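Local coordinates for putative branched-chain amino acid transport system substrate-binding protein (Rhodopseudomonas palustris, PDB 3TX6), which probably binds aromatic acids derived from lignin, such as p-coumaric acid and its relatives, in the periplasm for uptake by an ABC transporter, at residues A[6-10]-A[41-46]; A[45-49]-A[60-64]; A[122-126]-A[242-246]; A[190-196]-A[215-221]. All coordinates share one frame; numbering follows the deposited sequence.

Contact 1 (A[6-10]-A[41-46]); sequences NEITI and HPLKVI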
loop_
_atom_site.group_PDB
_atom_site.type_symbol
_atom_site.label_atom_id
_atom_site.label_comp_id
_atom_site.label_asym_id
_atom_site.label_seq_id
_atom_site.Cartn_x
_atom_site.Cartn_y
_atom_site.Cartn_z
ATOM N N ASN A 6 -18.887 -12.965 21.532
ATOM C CA ASN A 6 -17.542 -13.240 22.116
ATOM C C ASN A 6 -16.427 -12.919 21.100
ATOM O O ASN A 6 -15.400 -12.354 21.465
ATOM C CB ASN A 6 -17.430 -14.689 22.550
ATOM C CG ASN A 6 -16.243 -14.932 23.499
ATOM O OD1 ASN A 6 -16.012 -14.152 24.440
ATOM N ND2 ASN A 6 -15.480 -15.985 23.242
ATOM N N GLU A 7 -16.640 -13.313 19.851
ATOM C CA GLU A 7 -15.652 -13.088 18.805
ATOM C C GLU A 7 -15.619 -11.645 18.355
ATOM O O GLU A 7 -16.590 -10.903 18.511
ATOM C CB GLU A 7 -15.918 -13.989 17.607
ATOM C CG GLU A 7 -17.133 -13.651 16.772
ATOM C CD GLU A 7 -18.409 -14.359 17.247
ATOM O OE1 GLU A 7 -18.495 -14.856 18.409
ATOM O OE2 GLU A 7 -19.367 -14.376 16.460
ATOM N N ILE A 8 -14.480 -11.269 17.791
ATOM C CA ILE A 8 -14.330 -10.019 17.086
ATOM C C ILE A 8 -14.331 -10.401 15.611
ATOM O O ILE A 8 -13.605 -11.298 15.194
ATOM C CB ILE A 8 -13.057 -9.341 17.526
ATOM C CG1 ILE A 8 -13.158 -9.041 19.071
ATOM C CG2 ILE A 8 -12.780 -8.094 16.705
ATOM C CD1 ILE A 8 -11.831 -8.819 19.640
ATOM N N THR A 9 -15.197 -9.762 14.841
ATOM C CA THR A 9 -15.482 -10.169 13.463
ATOM C C THR A 9 -14.817 -9.167 12.526
ATOM O O THR A 9 -15.100 -7.976 12.578
ATOM C CB THR A 9 -17.003 -10.252 13.219
ATOM O OG1 THR A 9 -17.567 -11.152 14.196
ATOM C CG2 THR A 9 -17.334 -10.728 11.777
ATOM N N ILE A 10 -14.015 -9.678 11.607
ATOM C CA ILE A 10 -13.218 -8.857 10.703
ATOM C C ILE A 10 -13.478 -9.378 9.305
ATOM O O ILE A 10 -13.232 -10.536 9.010
ATOM C CB ILE A 10 -11.740 -8.998 11.002
ATOM C CG1 ILE A 10 -11.479 -8.545 12.446
ATOM C CG2 ILE A 10 -10.855 -8.181 10.014
ATOM C CD1 ILE A 10 -10.268 -9.145 13.064
ATOM N N HIS A 41 -10.451 -12.809 23.096
ATOM C CA HIS A 41 -11.559 -12.932 22.164
ATOM C C HIS A 41 -11.054 -13.484 20.853
ATOM O O HIS A 41 -10.159 -12.893 20.232
ATOM C CB HIS A 41 -12.267 -11.614 21.936
ATOM C CG HIS A 41 -12.901 -11.057 23.183
ATOM N ND1 HIS A 41 -14.218 -11.197 23.470
ATOM C CD2 HIS A 41 -12.350 -10.367 24.237
ATOM C CE1 HIS A 41 -14.462 -10.631 24.666
ATOM N NE2 HIS A 41 -13.345 -10.109 25.120
ATOM N N PRO A 42 -11.608 -14.618 20.410
ATOM C CA PRO A 42 -11.211 -15.149 19.090
ATOM C C PRO A 42 -11.543 -14.155 17.970
ATOM O O PRO A 42 -12.570 -13.453 18.035
ATOM C CB PRO A 42 -12.030 -16.436 18.933
ATOM C CG PRO A 42 -12.873 -16.563 20.130
ATOM C CD PRO A 42 -12.721 -15.370 21.011
ATOM N N LEU A 43 -10.701 -14.113 16.947
ATOM C CA LEU A 43 -10.942 -13.286 15.776
ATOM C C LEU A 43 -11.596 -14.217 14.739
ATOM O O LEU A 43 -11.107 -15.316 14.447
ATOM C CB LEU A 43 -9.637 -12.729 15.240
ATOM C CG LEU A 43 -8.775 -11.893 16.172
ATOM C CD1 LEU A 43 -7.677 -11.197 15.378
ATOM C CD2 LEU A 43 -9.619 -10.907 16.974
ATOM N N LYS A 44 -12.723 -13.770 14.215
ATOM C CA LYS A 44 -13.418 -14.450 13.155
ATOM C C LYS A 44 -13.127 -13.611 11.923
ATOM O O LYS A 44 -13.614 -12.496 11.801
ATOM C CB LYS A 44 -14.923 -14.504 13.441
ATOM C CG LYS A 44 -15.740 -15.069 12.303
ATOM C CD LYS A 44 -15.499 -16.552 12.115
ATOM C CE LYS A 44 -16.438 -17.171 11.072
ATOM N NZ LYS A 44 -16.045 -18.557 10.673
ATOM N N VAL A 45 -12.334 -14.147 11.009
ATOM C CA VAL A 45 -11.840 -13.407 9.864
ATOM C C VAL A 45 -12.471 -14.045 8.609
ATOM O O VAL A 45 -12.356 -15.258 8.353
ATOM C CB VAL A 45 -10.298 -13.465 9.777
ATOM C CG1 VAL A 45 -9.803 -12.709 8.548
ATOM C CG2 VAL A 45 -9.656 -12.921 11.045
ATOM N N ILE A 46 -13.149 -13.198 7.847
ATOM C CA ILE A 46 -13.877 -13.581 6.627
ATOM C C ILE A 46 -13.225 -12.892 5.440
ATOM O O ILE A 46 -13.107 -11.677 5.417
ATOM C CB ILE A 46 -15.360 -13.177 6.694
ATOM C CG1 ILE A 46 -16.021 -13.759 7.943
ATOM C CG2 ILE A 46 -16.071 -13.663 5.441
ATOM C CD1 ILE A 46 -17.141 -12.930 8.493
#

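Contact 2 (A[45-49]-A[60-64]); sequences VIVLD and NARRF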
loop_
_atom_site.group_PDB
_atom_site.type_symbol
_atom_site.label_atom_id
_atom_site.label_comp_id
_atom_site.label_asym_id
_atom_site.label_seq_id
_atom_site.Cartn_x
_atom_site.Cartn_y
_atom_site.Cartn_z
ATOM N N VAL A 45 -12.334 -14.147 11.009
ATOM C CA VAL A 45 -11.840 -13.407 9.864
ATOM C C VAL A 45 -12.471 -14.045 8.609
ATOM O O VAL A 45 -12.356 -15.258 8.353
ATOM C CB VAL A 45 -10.298 -13.465 9.777
ATOM C CG1 VAL A 45 -9.803 -12.709 8.548
ATOM C CG2 VAL A 45 -9.656 -12.921 11.045
ATOM N N ILE A 46 -13.149 -13.198 7.847
ATOM C CA ILE A 46 -13.877 -13.581 6.627
ATOM C C ILE A 46 -13.225 -12.892 5.440
ATOM O O ILE A 46 -13.107 -11.677 5.417
ATOM C CB ILE A 46 -15.360 -13.177 6.694
ATOM C CG1 ILE A 46 -16.021 -13.759 7.943
ATOM C CG2 ILE A 46 -16.071 -13.663 5.441
ATOM C CD1 ILE A 46 -17.141 -12.930 8.493
ATOM N N VAL A 47 -12.678 -13.689 4.535
ATOM C CA VAL A 47 -11.892 -13.204 3.393
ATOM C C VAL A 47 -12.595 -13.449 2.102
ATOM O O VAL A 47 -13.080 -14.544 1.874
ATOM C CB VAL A 47 -10.485 -13.841 3.340
ATOM C CG1 VAL A 47 -9.633 -13.114 2.295
ATOM C CG2 VAL A 47 -9.859 -13.768 4.724
ATOM N N LEU A 48 -12.688 -12.427 1.269
ATOM C CA LEU A 48 -13.287 -12.546 -0.053
ATOM C C LEU A 48 -12.400 -11.890 -1.101
ATOM O O LEU A 48 -11.727 -10.921 -0.804
ATOM C CB LEU A 48 -14.668 -11.830 -0.056
ATOM C CG LEU A 48 -15.760 -12.497 0.809
ATOM C CD1 LEU A 48 -17.042 -11.624 0.852
ATOM C CD2 LEU A 48 -16.115 -13.946 0.354
ATOM N N ASP A 49 -12.471 -12.399 -2.319
ATOM C CA ASP A 49 -11.868 -11.797 -3.484
ATOM C C ASP A 49 -12.835 -10.790 -4.087
ATOM O O ASP A 49 -14.021 -11.088 -4.240
ATOM C CB ASP A 49 -11.611 -12.912 -4.487
ATOM C CG ASP A 49 -10.961 -12.469 -5.782
ATOM O OD1 ASP A 49 -10.247 -11.448 -5.841
ATOM O OD2 ASP A 49 -11.193 -13.212 -6.775
ATOM N N ASN A 60 -18.872 -7.059 -1.363
ATOM C CA ASN A 60 -18.165 -7.750 -0.287
ATOM C C ASN A 60 -18.243 -6.973 0.999
ATOM O O ASN A 60 -18.555 -7.539 2.057
ATOM C CB ASN A 60 -16.708 -8.039 -0.649
ATOM C CG ASN A 60 -16.577 -9.032 -1.801
ATOM O OD1 ASN A 60 -17.543 -9.696 -2.197
ATOM N ND2 ASN A 60 -15.368 -9.168 -2.330
ATOM N N ALA A 61 -17.939 -5.681 0.948
ATOM C CA ALA A 61 -17.974 -4.848 2.129
ATOM C C ALA A 61 -19.366 -4.863 2.783
ATOM O O ALA A 61 -19.479 -4.935 4.013
ATOM C CB ALA A 61 -17.505 -3.385 1.816
ATOM N N ARG A 62 -20.415 -4.792 1.968
ATOM C CA ARG A 62 -21.751 -4.832 2.474
ATOM C C ARG A 62 -22.075 -6.169 3.135
ATOM O O ARG A 62 -22.688 -6.188 4.192
ATOM C CB ARG A 62 -22.741 -4.501 1.354
ATOM C CG ARG A 62 -24.198 -4.560 1.769
ATOM C CD ARG A 62 -24.572 -3.739 2.997
ATOM N NE ARG A 62 -24.262 -2.345 2.793
ATOM C CZ ARG A 62 -24.477 -1.372 3.684
ATOM N NH1 ARG A 62 -24.942 -1.666 4.884
ATOM N NH2 ARG A 62 -24.106 -0.122 3.409
ATOM N N ARG A 63 -21.637 -7.279 2.523
ATOM C CA ARG A 63 -21.853 -8.590 3.135
ATOM C C ARG A 63 -21.215 -8.617 4.517
ATOM O O ARG A 63 -21.771 -9.121 5.470
ATOM C CB ARG A 63 -21.235 -9.720 2.308
ATOM C CG ARG A 63 -21.979 -10.075 1.039
ATOM C CD ARG A 63 -21.370 -11.239 0.265
ATOM N NE ARG A 63 -21.426 -12.423 1.087
ATOM C CZ ARG A 63 -20.681 -13.502 0.953
ATOM N NH1 ARG A 63 -19.802 -13.626 -0.002
ATOM N NH2 ARG A 63 -20.860 -14.494 1.818
ATOM N N PHE A 64 -20.034 -8.024 4.665
ATOM C CA PHE A 64 -19.396 -8.026 5.953
ATOM C C PHE A 64 -20.197 -7.233 6.978
ATOM O O PHE A 64 -20.287 -7.627 8.130
ATOM C CB PHE A 64 -17.980 -7.426 5.918
ATOM C CG PHE A 64 -17.039 -8.088 4.951
ATOM C CD1 PHE A 64 -17.053 -9.451 4.756
ATOM C CD2 PHE A 64 -16.054 -7.329 4.323
ATOM C CE1 PHE A 64 -16.149 -10.051 3.907
ATOM C CE2 PHE A 64 -15.175 -7.913 3.450
ATOM C CZ PHE A 64 -15.202 -9.276 3.259
#

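Contact 3 (A[122-126]-A[242-246]); sequences MGKVL and LMASG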
loop_
_atom_site.group_PDB
_atom_site.type_symbol
_atom_site.label_atom_id
_atom_site.label_comp_id
_atom_site.label_asym_id
_atom_site.label_seq_id
_atom_site.Cartn_x
_atom_site.Cartn_y
_atom_site.Cartn_z
HETATM N N MSE A 122 6.045 9.021 -0.185
HETATM C CA MSE A 122 6.781 8.244 -1.170
HETATM C C MSE A 122 7.341 9.116 -2.273
HETATM O O MSE A 122 8.493 8.939 -2.697
HETATM C CB MSE A 122 5.900 7.059 -1.647
HETATM C CG MSE A 122 5.437 6.156 -0.470
HETATM SE SE MSE A 122 6.836 5.727 0.768
HETATM C CE MSE A 122 6.808 3.770 0.708
ATOM N N GLY A 123 6.556 10.082 -2.734
ATOM C CA GLY A 123 7.072 11.030 -3.679
ATOM C C GLY A 123 8.317 11.754 -3.156
ATOM O O GLY A 123 9.357 11.835 -3.853
ATOM N N LYS A 124 8.271 12.236 -1.910
ATOM C CA LYS A 124 9.405 13.007 -1.372
ATOM C C LYS A 124 10.691 12.214 -1.407
ATOM O O LYS A 124 11.733 12.772 -1.775
ATOM C CB LYS A 124 9.114 13.468 0.057
ATOM C CG LYS A 124 10.163 14.424 0.645
ATOM C CD LYS A 124 9.719 14.985 2.018
ATOM C CE LYS A 124 10.765 15.914 2.655
ATOM N NZ LYS A 124 10.342 16.526 3.967
ATOM N N VAL A 125 10.640 10.926 -1.050
ATOM C CA VAL A 125 11.865 10.127 -1.015
ATOM C C VAL A 125 12.413 9.956 -2.431
ATOM O O VAL A 125 13.624 9.968 -2.666
ATOM C CB VAL A 125 11.739 8.806 -0.184
ATOM C CG1 VAL A 125 11.095 7.639 -0.957
ATOM C CG2 VAL A 125 13.088 8.399 0.349
ATOM N N LEU A 126 11.550 9.825 -3.409
ATOM C CA LEU A 126 11.991 9.697 -4.796
ATOM C C LEU A 126 12.545 10.998 -5.342
ATOM O O LEU A 126 13.603 11.009 -5.984
ATOM C CB LEU A 126 10.845 9.243 -5.681
ATOM C CG LEU A 126 10.222 7.853 -5.389
ATOM C CD1 LEU A 126 8.980 7.644 -6.277
ATOM C CD2 LEU A 126 11.248 6.739 -5.588
ATOM N N LEU A 242 15.071 3.074 -8.979
ATOM C CA LEU A 242 14.876 3.572 -7.602
ATOM C C LEU A 242 13.411 3.382 -7.297
ATOM O O LEU A 242 12.549 3.722 -8.105
ATOM C CB LEU A 242 15.218 5.060 -7.498
ATOM C CG LEU A 242 16.674 5.492 -7.631
ATOM C CD1 LEU A 242 17.634 4.613 -6.787
ATOM C CD2 LEU A 242 16.987 5.427 -9.126
HETATM N N MSE A 243 13.138 2.895 -6.101
HETATM C CA MSE A 243 11.773 2.456 -5.787
HETATM C C MSE A 243 11.489 2.810 -4.375
HETATM O O MSE A 243 12.290 2.498 -3.473
HETATM C CB MSE A 243 11.668 0.947 -6.017
HETATM C CG MSE A 243 10.332 0.470 -5.478
HETATM SE SE MSE A 243 10.095 -1.440 -5.682
HETATM C CE MSE A 243 10.372 -1.718 -7.625
ATOM N N ALA A 244 10.370 3.499 -4.162
ATOM C CA ALA A 244 9.910 3.800 -2.803
ATOM C C ALA A 244 9.340 2.507 -2.253
ATOM O O ALA A 244 8.641 1.768 -2.973
ATOM C CB ALA A 244 8.842 4.902 -2.808
ATOM N N SER A 245 9.674 2.199 -0.997
ATOM C CA SER A 245 9.224 0.966 -0.366
ATOM C C SER A 245 9.002 1.206 1.089
ATOM O O SER A 245 9.660 2.021 1.693
ATOM C CB SER A 245 10.323 -0.074 -0.499
ATOM O OG SER A 245 9.996 -1.273 0.069
ATOM N N GLY A 246 8.082 0.457 1.658
ATOM C CA GLY A 246 8.050 0.303 3.086
ATOM C C GLY A 246 9.297 -0.423 3.568
ATOM O O GLY A 246 9.939 -1.156 2.812
#

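Contact 4 (A[190-196]-A[215-221]); sequences NPDAILV and YKGLIYQ. With ACY (acetic acid), chain F.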
loop_
_atom_site.group_PDB
_atom_site.type_symbol
_atom_site.label_atom_id
_atom_site.label_comp_id
_atom_site.label_asym_id
_atom_site.label_seq_id
_atom_site.Cartn_x
_atom_site.Cartn_y
_atom_site.Cartn_z
ATOM N N ASN A 190 13.029 12.756 -23.817
ATOM C CA ASN A 190 14.317 12.413 -23.153
ATOM C C ASN A 190 14.546 13.221 -21.870
ATOM O O ASN A 190 15.585 13.882 -21.704
ATOM C CB ASN A 190 15.555 12.462 -24.098
ATOM C CG ASN A 190 16.800 11.781 -23.477
ATOM O OD1 ASN A 190 16.692 10.807 -22.692
ATOM N ND2 ASN A 190 17.983 12.296 -23.807
ATOM N N PRO A 191 13.576 13.129 -20.945
ATOM C CA PRO A 191 13.755 13.752 -19.642
ATOM C C PRO A 191 14.905 13.067 -18.929
ATOM O O PRO A 191 15.258 11.912 -19.289
ATOM C CB PRO A 191 12.430 13.488 -18.945
ATOM C CG PRO A 191 11.930 12.235 -19.572
ATOM C CD PRO A 191 12.345 12.311 -21.006
ATOM N N ASP A 192 15.517 13.762 -17.984
ATOM C CA ASP A 192 16.582 13.168 -17.168
ATOM C C ASP A 192 16.127 11.923 -16.378
ATOM O O ASP A 192 16.954 11.019 -16.102
ATOM C CB ASP A 192 17.142 14.200 -16.198
ATOM C CG ASP A 192 17.755 15.379 -16.888
ATOM O OD1 ASP A 192 18.204 15.244 -18.065
ATOM O OD2 ASP A 192 17.797 16.447 -16.220
ATOM N N ALA A 193 14.849 11.891 -15.977
ATOM C CA ALA A 193 14.292 10.783 -15.186
ATOM C C ALA A 193 12.829 10.573 -15.606
ATOM O O ALA A 193 12.178 11.473 -16.143
ATOM C CB ALA A 193 14.414 11.038 -13.685
ATOM N N ILE A 194 12.305 9.360 -15.432
ATOM C CA ILE A 194 10.870 9.145 -15.619
ATOM C C ILE A 194 10.319 8.474 -14.367
ATOM O O ILE A 194 10.962 7.598 -13.806
ATOM C CB ILE A 194 10.565 8.277 -16.843
ATOM C CG1 ILE A 194 10.875 9.053 -18.126
ATOM C CG2 ILE A 194 9.093 7.835 -16.885
ATOM C CD1 ILE A 194 10.990 8.197 -19.360
ATOM N N LEU A 195 9.151 8.940 -13.932
ATOM C CA LEU A 195 8.421 8.382 -12.791
ATOM C C LEU A 195 7.304 7.542 -13.365
ATOM O O LEU A 195 6.489 8.019 -14.179
ATOM C CB LEU A 195 7.810 9.448 -11.853
ATOM C CG LEU A 195 6.882 8.909 -10.744
ATOM C CD1 LEU A 195 7.716 8.067 -9.773
ATOM C CD2 LEU A 195 6.227 10.132 -10.050
ATOM N N VAL A 196 7.250 6.298 -12.909
ATOM C CA VAL A 196 6.180 5.391 -13.344
ATOM C C VAL A 196 5.163 5.308 -12.205
ATOM O O VAL A 196 5.544 4.927 -11.114
ATOM C CB VAL A 196 6.732 3.991 -13.667
ATOM C CG1 VAL A 196 5.609 3.053 -14.019
ATOM C CG2 VAL A 196 7.782 4.047 -14.782
ATOM N N TYR A 215 15.810 4.346 -23.569
ATOM C CA TYR A 215 15.840 5.351 -22.547
ATOM C C TYR A 215 17.048 5.098 -21.593
ATOM O O TYR A 215 17.235 3.966 -21.108
ATOM C CB TYR A 215 14.508 5.374 -21.774
ATOM C CG TYR A 215 14.472 6.506 -20.786
ATOM C CD1 TYR A 215 14.567 7.843 -21.226
ATOM C CD2 TYR A 215 14.459 6.257 -19.422
ATOM C CE1 TYR A 215 14.589 8.883 -20.326
ATOM C CE2 TYR A 215 14.470 7.301 -18.503
ATOM C CZ TYR A 215 14.529 8.613 -18.969
ATOM O OH TYR A 215 14.566 9.620 -18.048
ATOM N N LYS A 216 17.843 6.143 -21.326
ATOM C CA LYS A 216 19.058 6.021 -20.507
ATOM C C LYS A 216 18.999 6.682 -19.166
ATOM O O LYS A 216 19.895 6.492 -18.320
ATOM C CB LYS A 216 20.288 6.574 -21.246
ATOM C CG LYS A 216 20.985 5.583 -22.171
ATOM C CD LYS A 216 20.094 5.234 -23.350
ATOM C CE LYS A 216 20.857 5.089 -24.664
ATOM N NZ LYS A 216 19.956 5.335 -25.810
ATOM N N GLY A 217 17.945 7.463 -18.950
ATOM C CA GLY A 217 17.778 8.177 -17.688
ATOM C C GLY A 217 17.420 7.279 -16.533
ATOM O O GLY A 217 17.173 6.065 -16.711
ATOM N N LEU A 218 17.448 7.878 -15.335
ATOM C CA LEU A 218 17.006 7.187 -14.144
ATOM C C LEU A 218 15.495 6.907 -14.219
ATOM O O LEU A 218 14.719 7.754 -14.664
ATOM C CB LEU A 218 17.397 7.935 -12.857
ATOM C CG LEU A 218 18.899 8.060 -12.508
ATOM C CD1 LEU A 218 19.129 8.827 -11.201
ATOM C CD2 LEU A 218 19.534 6.662 -12.429
ATOM N N ILE A 219 15.089 5.699 -13.818
ATOM C CA ILE A 219 13.632 5.377 -13.692
ATOM C C ILE A 219 13.254 5.121 -12.243
ATOM O O ILE A 219 14.022 4.452 -11.456
ATOM C CB ILE A 219 13.245 4.126 -14.511
ATOM C CG1 ILE A 219 13.569 4.330 -15.990
ATOM C CG2 ILE A 219 11.757 3.754 -14.311
ATOM C CD1 ILE A 219 13.449 3.046 -16.840
ATOM N N TYR A 220 12.117 5.727 -11.874
ATOM C CA TYR A 220 11.635 5.714 -10.518
ATOM C C TYR A 220 10.286 5.021 -10.477
ATOM O O TYR A 220 9.409 5.216 -11.361
ATOM C CB TYR A 220 11.533 7.157 -9.975
ATOM C CG TYR A 220 12.895 7.833 -9.730
ATOM C CD1 TYR A 220 13.678 8.374 -10.780
ATOM C CD2 TYR A 220 13.403 7.911 -8.466
ATOM C CE1 TYR A 220 14.937 8.931 -10.522
ATOM C CE2 TYR A 220 14.659 8.489 -8.209
ATOM C CZ TYR A 220 15.427 8.996 -9.242
ATOM O OH TYR A 220 16.664 9.581 -8.931
ATOM N N GLN A 221 10.136 4.195 -9.449
ATOM C CA GLN A 221 8.924 3.380 -9.288
ATOM C C GLN A 221 8.295 3.696 -7.958
ATOM O O GLN A 221 9.020 3.970 -6.956
ATOM C CB GLN A 221 9.187 1.861 -9.385
ATOM C CG GLN A 221 9.571 1.348 -10.766
ATOM C CD GLN A 221 8.395 1.169 -11.710
ATOM O OE1 GLN A 221 7.238 1.165 -11.267
ATOM N NE2 GLN A 221 8.664 0.960 -13.005
HETATM C C ACY F . 21.145 10.029 -23.217
HETATM O O ACY F . 22.240 9.770 -22.652
HETATM O OXT ACY F . 20.412 10.998 -22.880
HETATM C CH3 ACY F . 20.685 9.142 -24.330
HETATM O O HOH W 1 17.908 8.400 -22.871
HETATM O O HOH W 2 5.198 2.593 -10.029
#

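Contact 1 (A[6-10]-A[41-46])
Four backbone hydrogen bonds pair strand 8-10 in parallel with residues 41-46. Ile8 N donates to Pro42 O, and Ile8 O accepts from Lys44 N at 2.8 Å. Ile10 repeats this two residues on: its N donates to Lys44 O and its O accepts from Ile46 N. CA-H groups add weaker contacts to the same carbonyl oxygens, such as Val45 CA to Ile10 O at 3.3 Å. One side-chain bond extends the ladder beyond the strand start. His41 ND1 donates to Asn6 O at 2.6 Å. The acceptor lies 4° from the imidazole plane, and the donor meets a lone pair of Asn6 O. With chi1 at -63°, the ring of His41 sits beside its own backbone N, turned to that carbonyl.

The pairing belongs to the six-stranded, mixed sheet of one lobe of the periplasmic binding protein fold.

Apolar contacts lie on the face that carries Ile8, Ile10 and Leu43. Ile8 and Leu43 lie side by side, with Leu43 CD2 3.8 Å from Ile8 CB. Leu43 CD1 reaches Ile10 CD1 at 4.0 Å. Helix 282-304 covers this face through Val298, Leu294 and Phe291. On the other face, Thr9 CG2 meets Ile46 CD1 at 4.0 Å.

Contact 2 (A[45-49]-A[60-64])
Asn60 ND2 bonds to two oxygens, Asp49 O in the strand and Thr13 OG1 on the neighbouring strand 8-14. The bond to Asp49 O is 3.0 Å, with an N-H...O angle of 153°. Asp49 O lies close to the amide plane of Asn60, but the amide nitrogen stands above the carbonyl plane of Asp49. An alanine at this position would lose both bonds and would probably leave Asp49 O and Thr13 OG1 without this donor.

Leu48 makes most of the apolar contact. Its CG lies anti to the carbonyl carbon (chi1 -68°), which sends CD1 toward the helix. CD1 is 3.6 Å from Phe64 CE1, 3.5 Å from Arg63 NH1 and 3.6 Å from Asn60 OD1. The Leu48 and Phe64 side chains pass alongside one another, pointing opposite ways. The Arg63 guanidinium also forms a salt bridge with Glu67. Ile46 CG2 adds a contact to Phe64 CE1 at 3.9 Å. Asn60 O, one turn earlier, sits above one face of the Phe64 ring, toward its rim.

Residues 60-64 run nearly antiparallel to residues 45-49, at 161°. Helix 54-67 links strands 41-49 and 72-75, in the helix-on-sheet packing of an alpha/beta lobe of the periplasmic binding protein fold.

Contact 3 (A[122-126]-A[242-246])
Ala244 CB is a small bump on strand 242-245. It enters a shallow hollow on helix 119-130 formed by Met122, Val125 and Leu126. Met122 CB forms one wall, 3.8 Å from the methyl. Val125 CG1 forms another at 4.0 Å, and Leu126 CD2 a third at 4.1 Å. The backbones come close here, with the CA atoms of Met122 and Ala244 5.7 Å apart. At this spacing the methyl of Ala244 touches all three side chains.

Met122 is a selenomethionine. Its chain bends at both chi2 (-45°) and chi3 (-123°). This carries the end of the chain along the strand, past the alanine. SE passes Ala244 CB, and CE comes to rest against the backbone of the next residue, 3.4 Å from Ser245 C. CE also lies 3.7 Å from Gly246 N, beside a residue with no side chain.

Leu126 covers the other end of the hollow. Its CD2 lies against the strand backbone, 3.6 Å from Ala244 N, and extends toward Leu242 O and Met243 C. It packs between the sheet (Tyr220, Leu350) and helix 146-161 (Trp151).

Ser245 and Met243 point away from the helix. Ser245 OG donates to Gly246 O at 2.7 Å, meeting a lone pair of Gly246 O in its carbonyl plane, which gives the buried hydroxyl proton an acceptor within its own segment.

The segments meet by van der Waals packing, with apolar side chains resting on each other and on the strand backbone. It is helix-on-sheet packing in the second alpha/beta lobe of the periplasmic binding protein fold.

Contact 4 (A[190-196]-A[215-221])
Tyr215 OH donates to Pro191 O at 2.7 Å, reaching it from above the carbonyl plane. A chi1 of -175° swings the Tyr215 ring away from its own backbone N and across to residues 190-194. Ile194 CD1 lies over one ring face, 3.6 Å from the centroid, in a CH-pi contact. Gly217 N lies over the opposite face. A leucine in place of Tyr215 would lack the hydroxyl and the flat ring, and would probably leave Pro191 O without this donor and Ile194 CD1 without its ring.

Ile194 N donates to Leu218 O, Ile194 O accepts from Tyr220 N at 2.9 Å, and Val196 N donates to Tyr220 O. Leu218 N to Asp192 O is only a weak bond. One water donates to Asn190 OD1 and accepts from Lys216 N. Asn190 ND2 donates to OXT of a bound acetic acid, probably from the crystallisation liquor, at 2.9 Å, nearly straight at 173°. Tyr220 OH bonds to His129, and Gln221 NE2 to Ala203 O and Gln207.

The pair forms the two strands of a beta-alpha-beta crossover through helix 200-213. That helix touches Ile194, Val196 and Ile219, while helix 119-130 touches Leu195 and Tyr220. Strands 137-143 and 242-245 flank the pair in the sheet.

Contacts 1 and 2 belong to one lobe, contacts 3 and 4 to the other, on opposite sides of the chain's centre. Contacts 1 and 2 share Val45 and Ile46 on strand 41-49, and their centres are 13 Å apart. Contacts 3 and 4, centres 14 Å apart, touch: strands 218-221 and 242-245 are sheet neighbours, with Leu242 O 2.8 Å from Gln221 N, a probable hydrogen bond. The centres of contacts 1 and 3 are 35 Å apart. The bound 3-(4-hydroxy-phenyl)pyruvic acid lies about 7 Å from the Met122 side chain of contact 3 and about 10 Å from that of Gln221 in contact 4, consistent with a site in the cleft between the lobes, as in this fold.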